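Local coordinates for protein aldehyde deformylating oxygenase (Sulfolobus tokodaii, PDB 5UXG) that probably acts as an oxidoreductase, an all-helical protein that binds ferric iron through carboxylate and histidine side chains, at residues A[15-20]-A[74-79]; A[98-103]-A[154-159]. One frame throughout, in Å; residues are numbered along the deposited sequence.

Contact 1: residues A[15-20]-A[74-79]; sequences GIKYLS and TTVRLP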
ATOM      1  N   GLY A  15       0.197  -6.313 -15.450  1.00 19.58           N
ATOM      2  CA  GLY A  15      -0.666  -5.754 -14.400  1.00 19.36           C
ATOM      3  C   GLY A  15      -0.195  -6.141 -13.002  1.00 17.97           C
ATOM      4  O   GLY A  15      -0.222  -5.309 -12.102  1.00 15.67           O
ATOM      5  N   ILE A  16       0.227  -7.383 -12.837  1.00 15.69           N
ATOM      6  CA  ILE A  16       0.727  -7.855 -11.561  1.00 15.39           C
ATOM      7  C   ILE A  16       1.983  -7.119 -11.158  1.00 15.24           C
ATOM      8  O   ILE A  16       2.129  -6.699 -10.026  1.00 13.98           O
ATOM      9  CB  ILE A  16       0.913  -9.374 -11.494  1.00 15.45           C
ATOM     10  CG1 ILE A  16      -0.460 -10.063 -11.560  1.00 14.91           C
ATOM     11  CG2 ILE A  16       1.749  -9.772 -10.278  1.00 15.85           C
ATOM     12  CD1 ILE A  16      -0.321 -11.540 -11.677  1.00 16.40           C
ATOM     13  N   LYS A  17       2.942  -7.014 -12.074  1.00 14.98           N
ATOM     14  CA  LYS A  17       4.133  -6.249 -11.812  1.00 15.90           C
ATOM     15  C   LYS A  17       3.802  -4.796 -11.486  1.00 13.35           C
ATOM     16  O   LYS A  17       4.452  -4.178 -10.666  1.00 14.66           O
ATOM     17  CB  LYS A  17       5.059  -6.306 -13.056  1.00 15.28           C
ATOM     18  CG  LYS A  17       5.802  -7.607 -13.144  1.00 17.24           C
ATOM     19  CD  LYS A  17       6.836  -7.550 -14.288  1.00 19.02           C
ATOM     20  CE  LYS A  17       8.036  -6.661 -13.921  1.00 20.45           C
ATOM     21  NZ  LYS A  17       9.208  -6.822 -14.832  1.00 26.37           N
ATOM     22  N   TYR A  18       2.856  -4.232 -12.193  1.00 14.75           N
ATOM     23  CA  TYR A  18       2.545  -2.829 -12.065  1.00 15.85           C
ATOM     24  C   TYR A  18       2.062  -2.595 -10.632  1.00 14.94           C
ATOM     25  O   TYR A  18       2.593  -1.734  -9.907  1.00 15.36           O
ATOM     26  CB  TYR A  18       1.525  -2.388 -13.094  1.00 17.17           C
ATOM     27  CG  TYR A  18       1.132  -0.957 -12.932  1.00 17.60           C
ATOM     28  CD1 TYR A  18       2.036   0.103 -13.248  1.00 19.61           C
ATOM     29  CD2 TYR A  18      -0.093  -0.631 -12.390  1.00 17.61           C
ATOM     30  CE1 TYR A  18       1.655   1.422 -13.098  1.00 19.36           C
ATOM     31  CE2 TYR A  18      -0.497   0.692 -12.245  1.00 18.87           C
ATOM     32  CZ  TYR A  18       0.384   1.720 -12.582  1.00 19.81           C
ATOM     33  OH  TYR A  18      -0.024   2.990 -12.339  1.00 19.50           O
ATOM     34  N   LEU A  19       1.107  -3.420 -10.202  1.00 14.96           N
ATOM     35  CA  LEU A  19       0.574  -3.289  -8.839  1.00 14.41           C
ATOM     36  C   LEU A  19       1.634  -3.644  -7.763  1.00 13.52           C
ATOM     37  O   LEU A  19       1.722  -2.969  -6.746  1.00 16.08           O
ATOM     38  CB  LEU A  19      -0.715  -4.121  -8.685  1.00 16.57           C
ATOM     39  CG  LEU A  19      -1.947  -3.598  -9.419  1.00 18.01           C
ATOM     40  CD1 LEU A  19      -3.063  -4.626  -9.314  1.00 20.67           C
ATOM     41  CD2 LEU A  19      -2.365  -2.229  -8.871  1.00 20.05           C
ATOM     42  N   SER A  20       2.385  -4.720  -7.975  1.00 13.61           N
ATOM     43  CA  SER A  20       3.494  -5.124  -7.081  1.00 13.96           C
ATOM     44  C   SER A  20       4.454  -3.965  -6.855  1.00 14.43           C
ATOM     45  O   SER A  20       4.941  -3.753  -5.755  1.00 12.47           O
ATOM     46  CB  SER A  20       4.192  -6.357  -7.620  1.00 14.12           C
ATOM     47  OG  SER A  20       3.291  -7.501  -7.586  1.00 14.54           O
ATOM     48  N   THR A  74      12.132  -3.023 -11.236  1.00 29.52           N
ATOM     49  CA  THR A  74      12.832  -1.824 -11.720  1.00 32.42           C
ATOM     50  C   THR A  74      12.347  -1.320 -13.084  1.00 33.45           C
ATOM     51  O   THR A  74      12.586  -0.173 -13.418  1.00 35.56           O
ATOM     52  CB  THR A  74      14.348  -2.089 -11.832  1.00 35.70           C
ATOM     53  OG1 THR A  74      14.564  -3.368 -12.456  1.00 33.76           O
ATOM     54  CG2 THR A  74      14.970  -2.108 -10.480  1.00 36.72           C
ATOM     55  N   THR A  75      11.624  -2.149 -13.847  1.00 35.46           N
ATOM     56  CA  THR A  75      11.115  -1.768 -15.183  1.00 39.73           C
ATOM     57  C   THR A  75       9.863  -0.900 -15.107  1.00 33.77           C
ATOM     58  O   THR A  75       9.453  -0.274 -16.083  1.00 36.29           O
ATOM     59  CB  THR A  75      10.815  -3.015 -16.072  1.00 40.78           C
ATOM     60  OG1 THR A  75       9.564  -3.640 -15.720  1.00 43.43           O
ATOM     61  CG2 THR A  75      11.930  -4.044 -15.941  1.00 46.93           C
ATOM     62  N   VAL A  76       9.254  -0.848 -13.931  1.00 29.14           N
ATOM     63  CA  VAL A  76       7.935  -0.298 -13.788  1.00 23.99           C
ATOM     64  C   VAL A  76       7.957   1.146 -13.294  1.00 24.08           C
ATOM     65  O   VAL A  76       8.498   1.442 -12.210  1.00 22.45           O
ATOM     66  CB  VAL A  76       7.145  -1.132 -12.740  1.00 23.71           C
ATOM     67  CG1 VAL A  76       5.736  -0.590 -12.601  1.00 24.69           C
ATOM     68  CG2 VAL A  76       7.181  -2.602 -13.127  1.00 25.39           C
ATOM     69  N   ARG A  77       7.369   2.040 -14.090  1.00 23.22           N
ATOM     70  CA  ARG A  77       7.240   3.427 -13.728  1.00 25.99           C
ATOM     71  C   ARG A  77       6.002   3.651 -12.830  1.00 23.77           C
ATOM     72  O   ARG A  77       4.886   3.316 -13.211  1.00 25.70           O
ATOM     73  CB  ARG A  77       7.180   4.312 -14.988  1.00 30.40           C
ATOM     74  CG  ARG A  77       6.848   5.781 -14.723  1.00 36.24           C
ATOM     75  CD  ARG A  77       6.919   6.628 -16.000  1.00 42.55           C
ATOM     76  NE  ARG A  77       8.287   6.651 -16.531  1.00 51.31           N
ATOM     77  CZ  ARG A  77       9.293   7.344 -15.997  1.00 59.91           C
ATOM     78  NH1 ARG A  77       9.104   8.115 -14.928  1.00 66.49           N
ATOM     79  NH2 ARG A  77      10.500   7.278 -16.536  1.00 64.35           N
ATOM     80  N   LEU A  78       6.218   4.244 -11.671  1.00 23.91           N
ATOM     81  CA  LEU A  78       5.118   4.606 -10.752  1.00 24.56           C
ATOM     82  C   LEU A  78       4.385   5.852 -11.226  1.00 25.32           C
ATOM     83  O   LEU A  78       5.024   6.790 -11.790  1.00 29.34           O
ATOM     84  CB  LEU A  78       5.651   4.817  -9.321  1.00 24.30           C
ATOM     85  CG  LEU A  78       5.929   3.548  -8.480  1.00 23.51           C
ATOM     86  CD1 LEU A  78       4.664   2.723  -8.255  1.00 23.76           C
ATOM     87  CD2 LEU A  78       7.053   2.713  -9.053  1.00 24.02           C
ATOM     88  N   PRO A  79       3.052   5.902 -11.012  1.00 23.61           N
ATOM     89  CA  PRO A  79       2.387   7.083 -11.530  1.00 24.58           C
ATOM     90  C   PRO A  79       2.662   8.363 -10.661  1.00 24.48           C
ATOM     91  O   PRO A  79       3.129   8.280  -9.485  1.00 22.37           O
ATOM     92  CB  PRO A  79       0.924   6.655 -11.547  1.00 24.67           C
ATOM     93  CG  PRO A  79       0.813   5.735 -10.356  1.00 23.80           C
ATOM     94  CD  PRO A  79       2.089   4.953 -10.406  1.00 23.31           C
TER
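Tyr-18 and Val-76 mark the closest backbone approach, their CA atoms 6.2 Å apart, where a turn of helix 10-23 meets the irregular chain that follows helix 49-67. This is helix-against-loop packing at one end of a probably ferritin-like helical bundle: segment 74-79 runs past the helix without regular structure of its own and ends at Pro-79, the N-cap of helix 80-93. The tyrosine does most of the work. With CG anti to the backbone N (chi1 177°), its ring reaches along the loop and meets three residues in turn. Near the CA, CD1 touches CG1 of Val-76 at 3.8 Å, the two side chains crossing at about a right angle. Farther out, the carbonyl oxygen of Arg-77 lies at the ring edge, near its plane, 3.7 Å from Tyr-18 CE1. The hydroxyl end then meets the CD-CG side of the proline obliquely, Tyr-18 OH 3.5 Å from Pro-79 CD. Back toward the loop's start, CG2 of Val-76 faces the helix backbone, 4.0 Å from the carbonyl O of Lys-17. His-22, one turn further along the helix, stacks edge-to-face with the Tyr-18 ring and also touches Pro-79, so the aromatic is held from within its own helix as well. Lys-17 stretches across to the start of the loop, its chain bent at chi3 (73°), and its ammonium is held chiefly there, by the carbonyl of Pro-72 and a salt bridge to Asp-71. To these Thr-75 adds a weak hydrogen bond, from Lys-17 NZ to Thr-75 OG1 at 3.3 Å.

Contact 2: residues A[98-103]-A[154-159]; sequences WRENIA and SLIEDK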
ATOM      1  N   TRP A  98       3.478  14.496  13.772  1.00 21.06           N
ATOM      2  CA  TRP A  98       3.915  13.353  12.963  1.00 21.19           C
ATOM      3  C   TRP A  98       3.140  12.083  13.211  1.00 21.41           C
ATOM      4  O   TRP A  98       2.887  11.314  12.271  1.00 18.63           O
ATOM      5  CB  TRP A  98       5.394  13.040  13.173  1.00 23.01           C
ATOM      6  CG  TRP A  98       5.871  12.847  14.518  1.00 24.75           C
ATOM      7  CD1 TRP A  98       6.394  13.823  15.335  1.00 29.61           C
ATOM      8  CD2 TRP A  98       5.983  11.622  15.246  1.00 26.49           C
ATOM      9  NE1 TRP A  98       6.782  13.280  16.528  1.00 29.96           N
ATOM     10  CE2 TRP A  98       6.538  11.936  16.507  1.00 27.69           C
ATOM     11  CE3 TRP A  98       5.615  10.301  14.984  1.00 28.16           C
ATOM     12  CZ2 TRP A  98       6.775  10.983  17.477  1.00 30.57           C
ATOM     13  CZ3 TRP A  98       5.829   9.352  15.966  1.00 30.12           C
ATOM     14  CH2 TRP A  98       6.430   9.691  17.178  1.00 29.96           C
ATOM     15  N   ARG A  99       2.753  11.858  14.457  1.00 21.08           N
ATOM     16  CA  ARG A  99       2.033  10.638  14.809  1.00 20.37           C
ATOM     17  C   ARG A  99       0.657  10.603  14.097  1.00 21.84           C
ATOM     18  O   ARG A  99       0.357   9.694  13.336  1.00 19.21           O
ATOM     19  CB  ARG A  99       1.889  10.528  16.313  1.00 22.13           C
ATOM     20  CG  ARG A  99       1.514   9.131  16.796  1.00 27.39           C
ATOM     21  CD  ARG A  99       1.055   9.027  18.269  1.00 30.80           C
ATOM     22  NE  ARG A  99      -0.175   9.770  18.411  1.00 36.08           N
ATOM     23  CZ  ARG A  99      -0.279  11.045  18.771  1.00 40.43           C
ATOM     24  NH1 ARG A  99       0.782  11.759  19.151  1.00 41.68           N
ATOM     25  NH2 ARG A  99      -1.479  11.602  18.766  1.00 45.75           N
ATOM     26  N   GLU A 100      -0.121  11.652  14.290  1.00 20.61           N
ATOM     27  CA  GLU A 100      -1.416  11.780  13.601  1.00 22.52           C
ATOM     28  C   GLU A 100      -1.260  11.808  12.073  1.00 18.71           C
ATOM     29  O   GLU A 100      -2.133  11.250  11.338  1.00 16.22           O
ATOM     30  CB  GLU A 100      -2.138  13.050  14.049  1.00 28.41           C
ATOM     31  CG  GLU A 100      -2.534  13.139  15.513  1.00 32.45           C
ATOM     32  CD  GLU A 100      -3.787  12.383  15.841  1.00 36.96           C
ATOM     33  OE1 GLU A 100      -4.392  11.756  14.914  1.00 41.92           O
ATOM     34  OE2 GLU A 100      -4.152  12.418  17.037  1.00 34.09           O
ATOM     35  N   ASN A 101      -0.230  12.505  11.575  1.00 17.93           N
ATOM     36  CA  ASN A 101      -0.055  12.704  10.129  1.00 16.68           C
ATOM     37  C   ASN A 101       0.330  11.415   9.425  1.00 16.63           C
ATOM     38  O   ASN A 101      -0.236  11.070   8.362  1.00 15.65           O
ATOM     39  CB  ASN A 101       0.968  13.792   9.825  1.00 16.55           C
ATOM     40  CG  ASN A 101       0.396  15.207  10.052  1.00 16.95           C
ATOM     41  OD1 ASN A 101      -0.820  15.378  10.171  1.00 18.04           O
ATOM     42  ND2 ASN A 101       1.282  16.228  10.131  1.00 18.11           N
ATOM     43  N   ILE A 102       1.260  10.688  10.025  1.00 16.02           N
ATOM     44  CA  ILE A 102       1.602   9.349   9.513  1.00 15.45           C
ATOM     45  C   ILE A 102       0.435   8.380   9.640  1.00 14.14           C
ATOM     46  O   ILE A 102       0.150   7.624   8.703  1.00 14.08           O
ATOM     47  CB  ILE A 102       2.891   8.796  10.226  1.00 17.85           C
ATOM     48  CG1 ILE A 102       4.078   9.703   9.909  1.00 18.78           C
ATOM     49  CG2 ILE A 102       3.115   7.355   9.791  1.00 20.61           C
ATOM     50  CD1 ILE A 102       5.262   9.443  10.795  1.00 21.51           C
ATOM     51  N   ALA A 103      -0.261   8.338  10.781  1.00 13.06           N
ATOM     52  CA  ALA A 103      -1.367   7.407  10.951  1.00 13.65           C
ATOM     53  C   ALA A 103      -2.459   7.606   9.887  1.00 13.82           C
ATOM     54  O   ALA A 103      -3.064   6.649   9.462  1.00 13.33           O
ATOM     55  CB  ALA A 103      -1.944   7.503  12.343  1.00 14.75           C
ATOM     56  N   SER A 154      -5.059   3.030  16.747  1.00 18.38           N
ATOM     57  CA  SER A 154      -4.599   3.246  18.114  1.00 20.80           C
ATOM     58  C   SER A 154      -3.710   4.477  18.243  1.00 21.44           C
ATOM     59  O   SER A 154      -3.621   5.048  19.328  1.00 26.14           O
ATOM     60  CB  SER A 154      -3.916   1.965  18.666  1.00 20.02           C
ATOM     61  OG  SER A 154      -2.545   1.980  18.402  1.00 20.78           O
ATOM     62  N   LEU A 155      -3.063   4.925  17.165  1.00 19.80           N
ATOM     63  CA  LEU A 155      -2.229   6.113  17.187  1.00 20.92           C
ATOM     64  C   LEU A 155      -3.024   7.453  17.124  1.00 21.09           C
ATOM     65  O   LEU A 155      -2.479   8.520  17.373  1.00 21.16           O
ATOM     66  CB  LEU A 155      -1.228   6.080  16.045  1.00 21.88           C
ATOM     67  CG  LEU A 155      -0.210   4.954  16.019  1.00 24.24           C
ATOM     68  CD1 LEU A 155       0.536   4.999  14.682  1.00 26.79           C
ATOM     69  CD2 LEU A 155       0.821   5.084  17.126  1.00 26.50           C
ATOM     70  N   ILE A 156      -4.280   7.380  16.703  1.00 21.18           N
ATOM     71  CA  ILE A 156      -5.107   8.593  16.554  1.00 20.57           C
ATOM     72  C   ILE A 156      -5.767   9.019  17.874  1.00 23.67           C
ATOM     73  O   ILE A 156      -6.494   8.257  18.513  1.00 23.85           O
ATOM     74  CB  ILE A 156      -6.191   8.350  15.479  1.00 20.57           C
ATOM     75  CG1 ILE A 156      -5.491   8.178  14.113  1.00 19.25           C
ATOM     76  CG2 ILE A 156      -7.166   9.516  15.442  1.00 22.32           C
ATOM     77  CD1 ILE A 156      -6.339   7.524  13.050  1.00 19.53           C
ATOM     78  N   GLU A 157      -5.531  10.254  18.264  1.00 27.34           N
ATOM     79  CA  GLU A 157      -6.154  10.789  19.460  1.00 29.93           C
ATOM     80  C   GLU A 157      -7.211  11.864  19.065  1.00 28.21           C
ATOM     81  O   GLU A 157      -8.366  11.768  19.470  1.00 29.36           O
ATOM     82  CB  GLU A 157      -5.025  11.304  20.358  1.00 35.61           C
ATOM     83  CG  GLU A 157      -3.971  10.182  20.493  1.00 40.37           C
ATOM     84  CD  GLU A 157      -3.308  10.062  21.850  1.00 46.72           C
ATOM     85  OE1 GLU A 157      -3.613   9.064  22.549  1.00 56.10           O
ATOM     86  OE2 GLU A 157      -2.476  10.931  22.206  1.00 48.10           O
ATOM     87  N   ASP A 158      -6.832  12.775  18.178  1.00 22.70           N
ATOM     88  CA  ASP A 158      -7.717  13.818  17.715  1.00 21.92           C
ATOM     89  C   ASP A 158      -8.632  13.315  16.583  1.00 20.13           C
ATOM     90  O   ASP A 158      -8.242  13.381  15.406  1.00 16.58           O
ATOM     91  CB  ASP A 158      -6.851  14.966  17.234  1.00 23.31           C
ATOM     92  CG  ASP A 158      -7.639  16.274  16.946  1.00 24.87           C
ATOM     93  OD1 ASP A 158      -8.847  16.257  16.633  1.00 22.50           O
ATOM     94  OD2 ASP A 158      -6.991  17.328  16.979  1.00 26.14           O
ATOM     95  N   LYS A 159      -9.839  12.903  16.937  1.00 20.99           N
ATOM     96  CA  LYS A 159     -10.729  12.274  15.940  1.00 20.69           C
ATOM     97  C   LYS A 159     -11.114  13.187  14.777  1.00 22.00           C
ATOM     98  O   LYS A 159     -11.155  12.748  13.628  1.00 19.27           O
ATOM     99  CB  LYS A 159     -11.986  11.698  16.590  1.00 22.94           C
ATOM    100  CG  LYS A 159     -11.806  10.531  17.557  1.00 23.16           C
ATOM    101  CD  LYS A 159     -13.136  10.129  18.153  1.00 26.76           C
ATOM    102  CE  LYS A 159     -12.933   9.214  19.338  1.00 29.07           C
ATOM    103  NZ  LYS A 159     -14.077   8.266  19.447  1.00 32.55           N
TER
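The link between helix 132-155 and helix 159-179 turns against the first turn of helix 98-128, where Arg-99 and Glu-100 take hold of its backbone. Arg-99 NE donates to the carbonyl O of Leu-155 at 2.8 Å, nearly straight (163°) and in the plane of both the carbonyl and the guanidinium. The bend at chi3 (65°) swings the guanidinium across toward Glu-157, whose OE2 lies over one face, so that the long salt bridge from Arg-99 NH2 (3.6 Å) is electrostatic, with no N-H aimed at the oxygen. The same NH2 pairs with Glu-100 OE2 at 3.3 Å, completing a three-residue salt-bridge network at this helix-to-helix turn. Were Arg-99 replaced by an alanine, the Leu-155 carbonyl would probably lose its side-chain donor, and the two glutamates the positive charge between them. Glu-100 OE2 also accepts two backbone N-H groups, Glu-157 N at 2.8 Å and Asp-158 N at 2.9 Å, both on the syn side but from opposite faces of the carboxylate. Its buried partner OE1 has no polar mate and lies against CG2 of Ile-156. Asp-158, the N-cap of helix 159-179, bonds to the N of Tyr-161 through OD1 and pairs with Arg-97 through OD2. Deeper in, Ala-103 CB packs 4.0 Å from Leu-155 CB and equally close to Ile-156 CG1.

How the contacts relate
Contacts 1 and 2 lie on opposite sides of the chain's centre, about 30 Å apart between centres and about 18 Å between nearest atoms. Both join a helix to a connecting segment leading into an N-cap. Contact 1 is the more buried, away from the iron ligands, and rests mainly on an aromatic ring and aliphatic groups, with one buried lysine paired mainly outside the segments. Contact 2, partly buried, is held by salt bridges, side-chain-to-backbone hydrogen bonds and a small apolar patch, its Leu-155 about 8 Å from the iron ligand Glu-111, side chain to side chain. Helix 98-128 connects them: it carries 98-103, and Leu-122 farther along it touches Ile-16 and Leu-19.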